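Local coordinates for extracellular solute-binding protein, family 1 (Bifidobacterium longum subsp. infantis ATCC 15697, PDB 3QUF) that probably captures a solute outside the cell and delivers it to an ABC-type importer, at residues A[98-107]-A[122-132]; A[175-183]-A[237-247]. All blocks are in the same frame, centred on the assembly; numbering follows the deposited sequence.

In the fold
Contact 1 fastens the end of helix 94-100 to the hairpin of strands 124-125 and 128-129; contact 2 lays strand 176-178 and its continuation on the loop between helices 223-234 and 247-255. Solute-binding proteins of this family are built from two lobes joined by a hinge, and the two contacts sample opposite sides of such a chain. Their centres are 39 Å apart, the nearest atoms about 19 Å, and they do not touch. The centres lie about 20 and 21 Å from the centre of the chain. The contacts follow one another in sequence. Contact 1 abuts the large mixed sheet through strand 295-305, while contact 2 includes one of its strands, 176-178, next to 259-264.

Contact 1 (A[98-107]-A[122-132]); sequences MKSGAALDIS and LFQQDGKTYGM
The side chain of Q125 runs fully extended from the hairpin, with chi1 and chi2 both at 179°, and this straight reach carries its amide to the last turn of helix 94-100, where NE2 donates to M98 O over 3.0 Å. The donor stands above the carbonyl plane, and G101 N reaches the same oxygen from the opposite face, so M98 O is gripped twice where the helix ends and G101 turns to positive phi. M98, a selenomethionine, bends at chi3 (-66°) and lays SE against the hairpin backbone, 3.5 Å from F123 C. Its SE also makes an oblique Met-aromatic contact with Y130, 5.2 Å from the ring centroid, while A103 O meets the ring of Y130 at its edge, 3.2 Å from CD1.

Further along, the loop pairs with the second hairpin strand. I106 N gives a 2.8 Å bond to T129 O, and T129 N returns one to S107 OG. That hydroxyl in turn donates to the syn side of D105 OD1, 2.6 Å away, and S107 N closes an Asx turn on the same oxygen. D105 thus holds the serine that receives the strand. Its other oxygen, OD2, lies beside the aliphatic chain of K128.

The hairpin itself is closed by a type I' turn from Q125 to K128; L104 bonds to I305 of strand 295-305 and A102 to S307 just past it. Chemically, the contact joins an apolar patch around M98 and Y130 to a polar network at D105 and S107. Two bonds to OD1 would be expected to favour an ionised D105; K128 NZ is 4.1 Å from D105 OD2, too far for a salt bridge, and a water links the two.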
loop_
_atom_site.group_PDB
_atom_site.type_symbol
_atom_site.label_atom_id
_atom_site.label_comp_id
_atom_site.label_asym_id
_atom_site.label_seq_id
_atom_site.Cartn_x
_atom_site.Cartn_y
_atom_site.Cartn_z
HETATM N N MSE A 98 11.955 -14.781 -2.528
HETATM C CA MSE A 98 12.439 -15.261 -1.237
HETATM C C MSE A 98 12.497 -16.783 -1.212
HETATM O O MSE A 98 13.460 -17.361 -0.697
HETATM C CB MSE A 98 11.602 -14.684 -0.096
HETATM C CG MSE A 98 11.828 -13.206 0.128
HETATM SE SE MSE A 98 10.952 -12.545 1.722
HETATM C CE MSE A 98 9.086 -12.793 1.224
ATOM N N LYS A 99 11.486 -17.452 -1.753
ATOM C CA LYS A 99 11.399 -18.930 -1.713
ATOM C C LYS A 99 12.518 -19.580 -2.513
ATOM O O LYS A 99 12.884 -20.719 -2.286
ATOM C CB LYS A 99 10.059 -19.414 -2.306
ATOM C CG LYS A 99 8.843 -19.240 -1.400
ATOM C CD LYS A 99 7.525 -19.258 -2.221
ATOM C CE LYS A 99 6.258 -19.469 -1.376
ATOM N NZ LYS A 99 5.894 -20.911 -1.161
ATOM N N SER A 100 13.004 -18.850 -3.522
ATOM C CA SER A 100 14.060 -19.331 -4.362
ATOM C C SER A 100 15.428 -19.397 -3.722
ATOM O O SER A 100 16.310 -20.080 -4.233
ATOM C CB SER A 100 14.165 -18.526 -5.665
ATOM O OG SER A 100 14.807 -17.288 -5.450
ATOM N N GLY A 101 15.606 -18.705 -2.616
ATOM C CA GLY A 101 16.914 -18.577 -1.999
ATOM C C GLY A 101 17.830 -17.554 -2.636
ATOM O O GLY A 101 18.967 -17.389 -2.156
ATOM N N ALA A 102 17.332 -16.787 -3.609
ATOM C CA ALA A 102 18.202 -15.817 -4.287
ATOM C C ALA A 102 18.541 -14.575 -3.497
ATOM O O ALA A 102 19.459 -13.862 -3.899
ATOM C CB ALA A 102 17.571 -15.388 -5.634
ATOM N N ALA A 103 17.776 -14.270 -2.455
ATOM C CA ALA A 103 17.998 -13.081 -1.652
ATOM C C ALA A 103 18.819 -13.401 -0.416
ATOM O O ALA A 103 18.575 -14.426 0.272
ATOM C CB ALA A 103 16.647 -12.426 -1.258
ATOM N N LEU A 104 19.762 -12.529 -0.124
ATOM C CA LEU A 104 20.621 -12.627 1.053
ATOM C C LEU A 104 19.828 -12.372 2.321
ATOM O O LEU A 104 19.074 -11.439 2.388
ATOM C CB LEU A 104 21.725 -11.584 0.969
ATOM C CG LEU A 104 22.788 -11.557 2.084
ATOM C CD1 LEU A 104 23.628 -12.808 2.028
ATOM C CD2 LEU A 104 23.687 -10.278 1.890
ATOM N N ASP A 105 20.031 -13.214 3.338
ATOM C CA ASP A 105 19.519 -12.912 4.693
ATOM C C ASP A 105 20.236 -11.710 5.282
ATOM O O ASP A 105 21.468 -11.783 5.561
ATOM C CB ASP A 105 19.765 -14.167 5.545
ATOM C CG ASP A 105 19.329 -13.999 6.996
ATOM O OD1 ASP A 105 18.820 -12.937 7.374
ATOM O OD2 ASP A 105 19.515 -14.994 7.761
ATOM N N ILE A 106 19.503 -10.614 5.452
ATOM C CA ILE A 106 20.032 -9.356 5.972
ATOM C C ILE A 106 19.537 -9.078 7.387
ATOM O O ILE A 106 19.690 -7.968 7.925
ATOM C CB ILE A 106 19.808 -8.205 4.978
ATOM C CG1 ILE A 106 18.319 -8.035 4.659
ATOM C CG2 ILE A 106 20.676 -8.448 3.700
ATOM C CD1 ILE A 106 18.039 -6.746 3.848
ATOM N N SER A 107 19.033 -10.127 8.041
ATOM C CA SER A 107 18.581 -10.011 9.436
ATOM C C SER A 107 19.677 -9.363 10.291
ATOM O O SER A 107 20.837 -9.743 10.213
ATOM C CB SER A 107 18.262 -11.384 10.019
ATOM O OG SER A 107 17.282 -12.059 9.268
ATOM N N LEU A 122 6.498 -8.152 5.235
ATOM C CA LEU A 122 6.319 -8.537 3.838
ATOM C C LEU A 122 7.648 -9.002 3.185
ATOM O O LEU A 122 7.641 -9.529 2.057
ATOM C CB LEU A 122 5.736 -7.395 3.022
ATOM C CG LEU A 122 4.322 -6.923 3.393
ATOM C CD1 LEU A 122 3.902 -5.744 2.516
ATOM C CD2 LEU A 122 3.302 -8.106 3.265
ATOM N N PHE A 123 8.763 -8.793 3.868
ATOM C CA PHE A 123 10.073 -9.132 3.306
ATOM C C PHE A 123 10.797 -10.141 4.216
ATOM O O PHE A 123 12.047 -10.162 4.278
ATOM C CB PHE A 123 10.879 -7.855 3.124
ATOM C CG PHE A 123 10.146 -6.820 2.328
ATOM C CD1 PHE A 123 10.062 -6.949 0.963
ATOM C CD2 PHE A 123 9.500 -5.760 2.942
ATOM C CE1 PHE A 123 9.366 -6.005 0.186
ATOM C CE2 PHE A 123 8.763 -4.843 2.191
ATOM C CZ PHE A 123 8.715 -4.940 0.820
ATOM N N GLN A 124 10.004 -10.946 4.890
ATOM C CA GLN A 124 10.503 -11.991 5.762
ATOM C C GLN A 124 10.013 -13.376 5.374
ATOM O O GLN A 124 8.892 -13.569 4.859
ATOM C CB GLN A 124 10.145 -11.702 7.234
ATOM C CG GLN A 124 11.035 -10.640 7.853
ATOM C CD GLN A 124 10.523 -10.111 9.168
ATOM O OE1 GLN A 124 9.382 -10.336 9.545
ATOM N NE2 GLN A 124 11.378 -9.411 9.867
ATOM N N GLN A 125 10.849 -14.373 5.649
ATOM C CA GLN A 125 10.535 -15.783 5.402
ATOM C C GLN A 125 11.269 -16.572 6.446
ATOM O O GLN A 125 12.456 -16.332 6.682
ATOM C CB GLN A 125 10.988 -16.213 4.020
ATOM C CG GLN A 125 10.750 -17.656 3.606
ATOM C CD GLN A 125 11.257 -17.847 2.193
ATOM O OE1 GLN A 125 10.544 -17.519 1.270
ATOM N NE2 GLN A 125 12.532 -18.214 2.044
ATOM N N ASP A 126 10.560 -17.492 7.115
ATOM C CA ASP A 126 11.183 -18.353 8.109
ATOM C C ASP A 126 11.874 -17.521 9.200
ATOM O O ASP A 126 12.886 -17.978 9.772
ATOM C CB ASP A 126 12.189 -19.331 7.524
ATOM C CG ASP A 126 11.598 -20.238 6.413
ATOM O OD1 ASP A 126 10.361 -20.462 6.391
ATOM O OD2 ASP A 126 12.403 -20.681 5.555
ATOM N N GLY A 127 11.305 -16.351 9.460
ATOM C CA GLY A 127 11.760 -15.443 10.513
ATOM C C GLY A 127 12.967 -14.588 10.153
ATOM O O GLY A 127 13.496 -13.845 10.999
ATOM N N LYS A 128 13.488 -14.750 8.938
ATOM C CA LYS A 128 14.671 -14.025 8.486
ATOM C C LYS A 128 14.233 -12.901 7.521
ATOM O O LYS A 128 13.259 -13.029 6.784
ATOM C CB LYS A 128 15.626 -14.985 7.793
ATOM C CG LYS A 128 16.219 -16.014 8.737
ATOM C CD LYS A 128 17.035 -17.100 7.969
ATOM C CE LYS A 128 17.954 -17.885 8.937
ATOM N NZ LYS A 128 18.781 -19.016 8.309
ATOM N N THR A 129 14.946 -11.791 7.595
ATOM C CA THR A 129 14.701 -10.646 6.734
ATOM C C THR A 129 15.523 -10.735 5.456
ATOM O O THR A 129 16.736 -10.892 5.512
ATOM C CB THR A 129 15.039 -9.350 7.498
ATOM O OG1 THR A 129 14.215 -9.285 8.680
ATOM C CG2 THR A 129 14.701 -8.128 6.652
ATOM N N TYR A 130 14.830 -10.581 4.328
ATOM C CA TYR A 130 15.424 -10.691 2.991
ATOM C C TYR A 130 15.310 -9.439 2.177
ATOM O O TYR A 130 15.822 -9.392 1.045
ATOM C CB TYR A 130 14.775 -11.850 2.233
ATOM C CG TYR A 130 15.131 -13.176 2.817
ATOM C CD1 TYR A 130 16.391 -13.765 2.566
ATOM C CD2 TYR A 130 14.235 -13.851 3.629
ATOM C CE1 TYR A 130 16.728 -14.998 3.114
ATOM C CE2 TYR A 130 14.567 -15.101 4.182
ATOM C CZ TYR A 130 15.824 -15.647 3.929
ATOM O OH TYR A 130 16.172 -16.859 4.483
ATOM N N GLY A 131 14.669 -8.399 2.695
ATOM C CA GLY A 131 14.532 -7.134 1.937
ATOM C C GLY A 131 14.254 -5.988 2.881
ATOM O O GLY A 131 13.788 -6.189 4.037
HETATM N N MSE A 132 14.535 -4.783 2.391
HETATM C CA MSE A 132 14.348 -3.596 3.176
HETATM C C MSE A 132 13.552 -2.580 2.380
HETATM O O MSE A 132 14.023 -2.119 1.330
HETATM C CB MSE A 132 15.720 -2.970 3.545
HETATM C CG MSE A 132 15.588 -1.585 4.147
HETATM SE SE MSE A 132 17.303 -0.669 4.341
HETATM C CE MSE A 132 17.560 -0.293 2.529
HETATM O O HOH W 1 18.580 -9.200 0.702
HETATM O O HOH W 2 20.233 -17.355 6.888
HETATM O O HOH W 3 14.652 -11.003 10.880
#

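Contact 2 (A[175-183]-A[237-247]); sequences STAFLEDFN and VIPQKSVGLSA
Strand 176-178, in the mixed sheet beside strand 259-264, continues into an extended chain that rests on the loop between helices 223-234 and 247-255. S242, in the 3-10 turn of that loop, turns OG anti to its backbone N (chi1 -158°) and receives E180 N in a nearly straight bond of 2.8 Å. Apolar groups flank this bond. L179 sends CD2 onto P239 CG and CD1 onto L245 CD1, 3.6 Å away, while I238 CG2 comes to the edge of the F182 ring, 3.4 Å from CZ. I238 also offers CG1 to the ring edge of F178.

At one end T176 and K241 meet tip to tip, NZ donating to OG1 over 3.0 Å. At the other, N183 ND2 donates to G244 O, approaching from above the carbonyl plane, and a water links N183 OD1 to G244 N. Another water accepts from F182 N and lies within hydrogen-bonding distance of S242 O and L245 O in the type II turn S242-L245. F182 is backed by V391 of helix 376-391. The loop ends at S246, the N-cap of helix 247-255. A chain leaving a sheet strand to pack on a helix-connecting loop is consistent with the alpha/beta lobes of solute-binding proteins.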
loop_
_atom_site.group_PDB
_atom_site.type_symbol
_atom_site.label_atom_id
_atom_site.label_comp_id
_atom_site.label_asym_id
_atom_site.label_seq_id
_atom_site.Cartn_x
_atom_site.Cartn_y
_atom_site.Cartn_z
ATOM N N SER A 175 -27.440 14.871 -3.364
ATOM C CA SER A 175 -26.008 14.793 -3.516
ATOM C C SER A 175 -25.698 13.325 -3.378
ATOM O O SER A 175 -26.543 12.552 -2.933
ATOM C CB SER A 175 -25.321 15.584 -2.404
ATOM O OG SER A 175 -24.300 16.407 -2.919
ATOM N N THR A 176 -24.493 12.942 -3.762
ATOM C CA THR A 176 -24.054 11.554 -3.695
ATOM C C THR A 176 -23.031 11.468 -2.574
ATOM O O THR A 176 -22.075 12.231 -2.573
ATOM C CB THR A 176 -23.438 11.161 -5.034
ATOM O OG1 THR A 176 -24.446 11.310 -6.057
ATOM C CG2 THR A 176 -22.930 9.750 -5.014
ATOM N N ALA A 177 -23.250 10.554 -1.622
ATOM C CA ALA A 177 -22.395 10.492 -0.442
ATOM C C ALA A 177 -21.004 9.999 -0.791
ATOM O O ALA A 177 -20.010 10.581 -0.355
ATOM C CB ALA A 177 -23.028 9.595 0.642
ATOM N N PHE A 178 -20.936 8.916 -1.560
ATOM C CA PHE A 178 -19.689 8.194 -1.760
ATOM C C PHE A 178 -19.719 7.417 -3.067
ATOM O O PHE A 178 -20.740 6.807 -3.442
ATOM C CB PHE A 178 -19.486 7.236 -0.579
ATOM C CG PHE A 178 -18.260 6.386 -0.691
ATOM C CD1 PHE A 178 -17.014 6.977 -0.873
ATOM C CD2 PHE A 178 -18.330 4.999 -0.594
ATOM C CE1 PHE A 178 -15.866 6.190 -0.968
ATOM C CE2 PHE A 178 -17.201 4.212 -0.679
ATOM C CZ PHE A 178 -15.958 4.808 -0.868
ATOM N N LEU A 179 -18.601 7.482 -3.781
ATOM C CA LEU A 179 -18.377 6.642 -4.919
ATOM C C LEU A 179 -16.983 6.077 -4.791
ATOM O O LEU A 179 -16.086 6.717 -4.203
ATOM C CB LEU A 179 -18.468 7.435 -6.215
ATOM C CG LEU A 179 -19.793 8.019 -6.615
ATOM C CD1 LEU A 179 -19.539 8.808 -7.901
ATOM C CD2 LEU A 179 -20.857 6.933 -6.819
ATOM N N GLU A 180 -16.788 4.894 -5.353
ATOM C CA GLU A 180 -15.479 4.261 -5.322
ATOM C C GLU A 180 -15.172 3.472 -6.577
ATOM O O GLU A 180 -16.069 2.951 -7.210
ATOM C CB GLU A 180 -15.407 3.360 -4.124
ATOM C CG GLU A 180 -14.018 2.880 -3.789
ATOM C CD GLU A 180 -13.928 2.306 -2.368
ATOM O OE1 GLU A 180 -14.947 1.801 -1.853
ATOM O OE2 GLU A 180 -12.842 2.364 -1.806
ATOM N N ASP A 181 -13.907 3.464 -6.943
ATOM C CA ASP A 181 -13.413 2.656 -8.052
ATOM C C ASP A 181 -13.282 1.186 -7.571
ATOM O O ASP A 181 -12.413 0.901 -6.794
ATOM C CB ASP A 181 -12.057 3.206 -8.497
ATOM C CG ASP A 181 -11.402 2.386 -9.597
ATOM O OD1 ASP A 181 -12.128 1.785 -10.445
ATOM O OD2 ASP A 181 -10.145 2.352 -9.614
ATOM N N PHE A 182 -14.215 0.320 -7.980
ATOM C CA PHE A 182 -14.170 -1.135 -7.688
ATOM C C PHE A 182 -13.533 -1.995 -8.819
ATOM O O PHE A 182 -13.549 -3.225 -8.725
ATOM C CB PHE A 182 -15.580 -1.679 -7.456
ATOM C CG PHE A 182 -16.349 -0.947 -6.423
ATOM C CD1 PHE A 182 -15.768 -0.650 -5.198
ATOM C CD2 PHE A 182 -17.656 -0.587 -6.646
ATOM C CE1 PHE A 182 -16.486 0.030 -4.220
ATOM C CE2 PHE A 182 -18.385 0.097 -5.678
ATOM C CZ PHE A 182 -17.801 0.403 -4.467
ATOM N N ASN A 183 -12.972 -1.359 -9.850
ATOM C CA ASN A 183 -12.644 -2.042 -11.124
ATOM C C ASN A 183 -11.276 -2.634 -11.204
ATOM O O ASN A 183 -11.092 -3.669 -11.830
ATOM C CB ASN A 183 -12.725 -1.047 -12.302
ATOM C CG ASN A 183 -14.117 -0.667 -12.627
ATOM O OD1 ASN A 183 -15.068 -1.219 -12.062
ATOM N ND2 ASN A 183 -14.270 0.277 -13.549
ATOM N N VAL A 237 -25.380 3.922 0.541
ATOM C CA VAL A 237 -24.167 4.758 0.738
ATOM C C VAL A 237 -23.018 4.322 -0.183
ATOM O O VAL A 237 -22.310 5.170 -0.719
ATOM C CB VAL A 237 -23.758 4.806 2.236
ATOM C CG1 VAL A 237 -22.443 5.612 2.474
ATOM C CG2 VAL A 237 -24.911 5.408 3.062
ATOM N N ILE A 238 -22.859 3.018 -0.408
ATOM C CA ILE A 238 -22.055 2.509 -1.520
ATOM C C ILE A 238 -23.036 2.104 -2.646
ATOM O O ILE A 238 -23.586 0.993 -2.617
ATOM C CB ILE A 238 -21.197 1.310 -1.138
ATOM C CG1 ILE A 238 -20.282 1.656 0.050
ATOM C CG2 ILE A 238 -20.351 0.911 -2.316
ATOM C CD1 ILE A 238 -19.469 0.460 0.602
ATOM N N PRO A 239 -23.242 2.990 -3.628
ATOM C CA PRO A 239 -24.416 2.840 -4.526
ATOM C C PRO A 239 -24.134 1.952 -5.743
ATOM O O PRO A 239 -22.982 1.812 -6.143
ATOM C CB PRO A 239 -24.706 4.287 -4.912
ATOM C CG PRO A 239 -23.324 4.909 -5.030
ATOM C CD PRO A 239 -22.512 4.250 -3.900
ATOM N N GLN A 240 -25.171 1.338 -6.351
ATOM C CA GLN A 240 -24.911 0.442 -7.496
ATOM C C GLN A 240 -24.342 1.245 -8.666
ATOM O O GLN A 240 -23.621 0.703 -9.484
ATOM C CB GLN A 240 -26.152 -0.366 -7.958
ATOM C CG GLN A 240 -26.632 -1.430 -6.943
ATOM C CD GLN A 240 -27.701 -0.848 -6.045
ATOM O OE1 GLN A 240 -27.669 0.348 -5.744
ATOM N NE2 GLN A 240 -28.695 -1.675 -5.658
ATOM N N LYS A 241 -24.635 2.528 -8.707
ATOM C CA LYS A 241 -24.117 3.403 -9.758
ATOM C C LYS A 241 -22.617 3.590 -9.674
ATOM O O LYS A 241 -22.019 4.123 -10.608
ATOM C CB LYS A 241 -24.818 4.768 -9.747
ATOM C CG LYS A 241 -24.371 5.718 -8.687
ATOM C CD LYS A 241 -25.233 6.935 -8.692
ATOM C CE LYS A 241 -24.880 7.865 -7.580
ATOM N NZ LYS A 241 -25.713 9.079 -7.546
ATOM N N SER A 242 -22.011 3.114 -8.581
ATOM C CA SER A 242 -20.564 3.142 -8.440
ATOM C C SER A 242 -19.869 1.986 -9.170
ATOM O O SER A 242 -18.687 2.084 -9.454
ATOM C CB SER A 242 -20.187 3.162 -6.948
ATOM O OG SER A 242 -18.888 3.692 -6.793
ATOM N N VAL A 243 -20.589 0.898 -9.513
ATOM C CA VAL A 243 -19.933 -0.211 -10.216
ATOM C C VAL A 243 -19.635 0.200 -11.631
ATOM O O VAL A 243 -20.525 0.712 -12.326
ATOM C CB VAL A 243 -20.764 -1.512 -10.285
ATOM C CG1 VAL A 243 -20.013 -2.563 -11.147
ATOM C CG2 VAL A 243 -21.027 -2.034 -8.903
ATOM N N GLY A 244 -18.402 -0.027 -12.056
ATOM C CA GLY A 244 -17.972 0.279 -13.413
ATOM C C GLY A 244 -17.305 1.647 -13.521
ATOM O O GLY A 244 -16.674 1.948 -14.531
ATOM N N LEU A 245 -17.446 2.488 -12.504
ATOM C CA LEU A 245 -16.758 3.804 -12.554
ATOM C C LEU A 245 -15.255 3.661 -12.430
ATOM O O LEU A 245 -14.750 2.881 -11.630
ATOM C CB LEU A 245 -17.268 4.756 -11.478
ATOM C CG LEU A 245 -18.703 5.238 -11.468
ATOM C CD1 LEU A 245 -18.850 6.303 -10.375
ATOM C CD2 LEU A 245 -19.128 5.801 -12.821
ATOM N N SER A 246 -14.522 4.448 -13.198
ATOM C CA SER A 246 -13.072 4.532 -13.061
ATOM C C SER A 246 -12.711 5.536 -11.972
ATOM O O SER A 246 -13.555 6.309 -11.554
ATOM C CB SER A 246 -12.445 5.013 -14.351
ATOM O OG SER A 246 -12.900 6.319 -14.665
ATOM N N ALA A 247 -11.444 5.496 -11.549
ATOM C CA ALA A 247 -10.886 6.432 -10.574
ATOM C C ALA A 247 -11.070 7.854 -11.067
ATOM O O ALA A 247 -11.435 8.734 -10.302
ATOM C CB ALA A 247 -9.401 6.159 -10.352
HETATM O O HOH W 4 -23.633 7.481 -1.937
HETATM O O HOH W 5 -10.021 2.880 -12.578
HETATM O O HOH W 6 -16.093 1.250 -9.807
HETATM O O HOH W 7 -16.960 -1.608 -10.487
#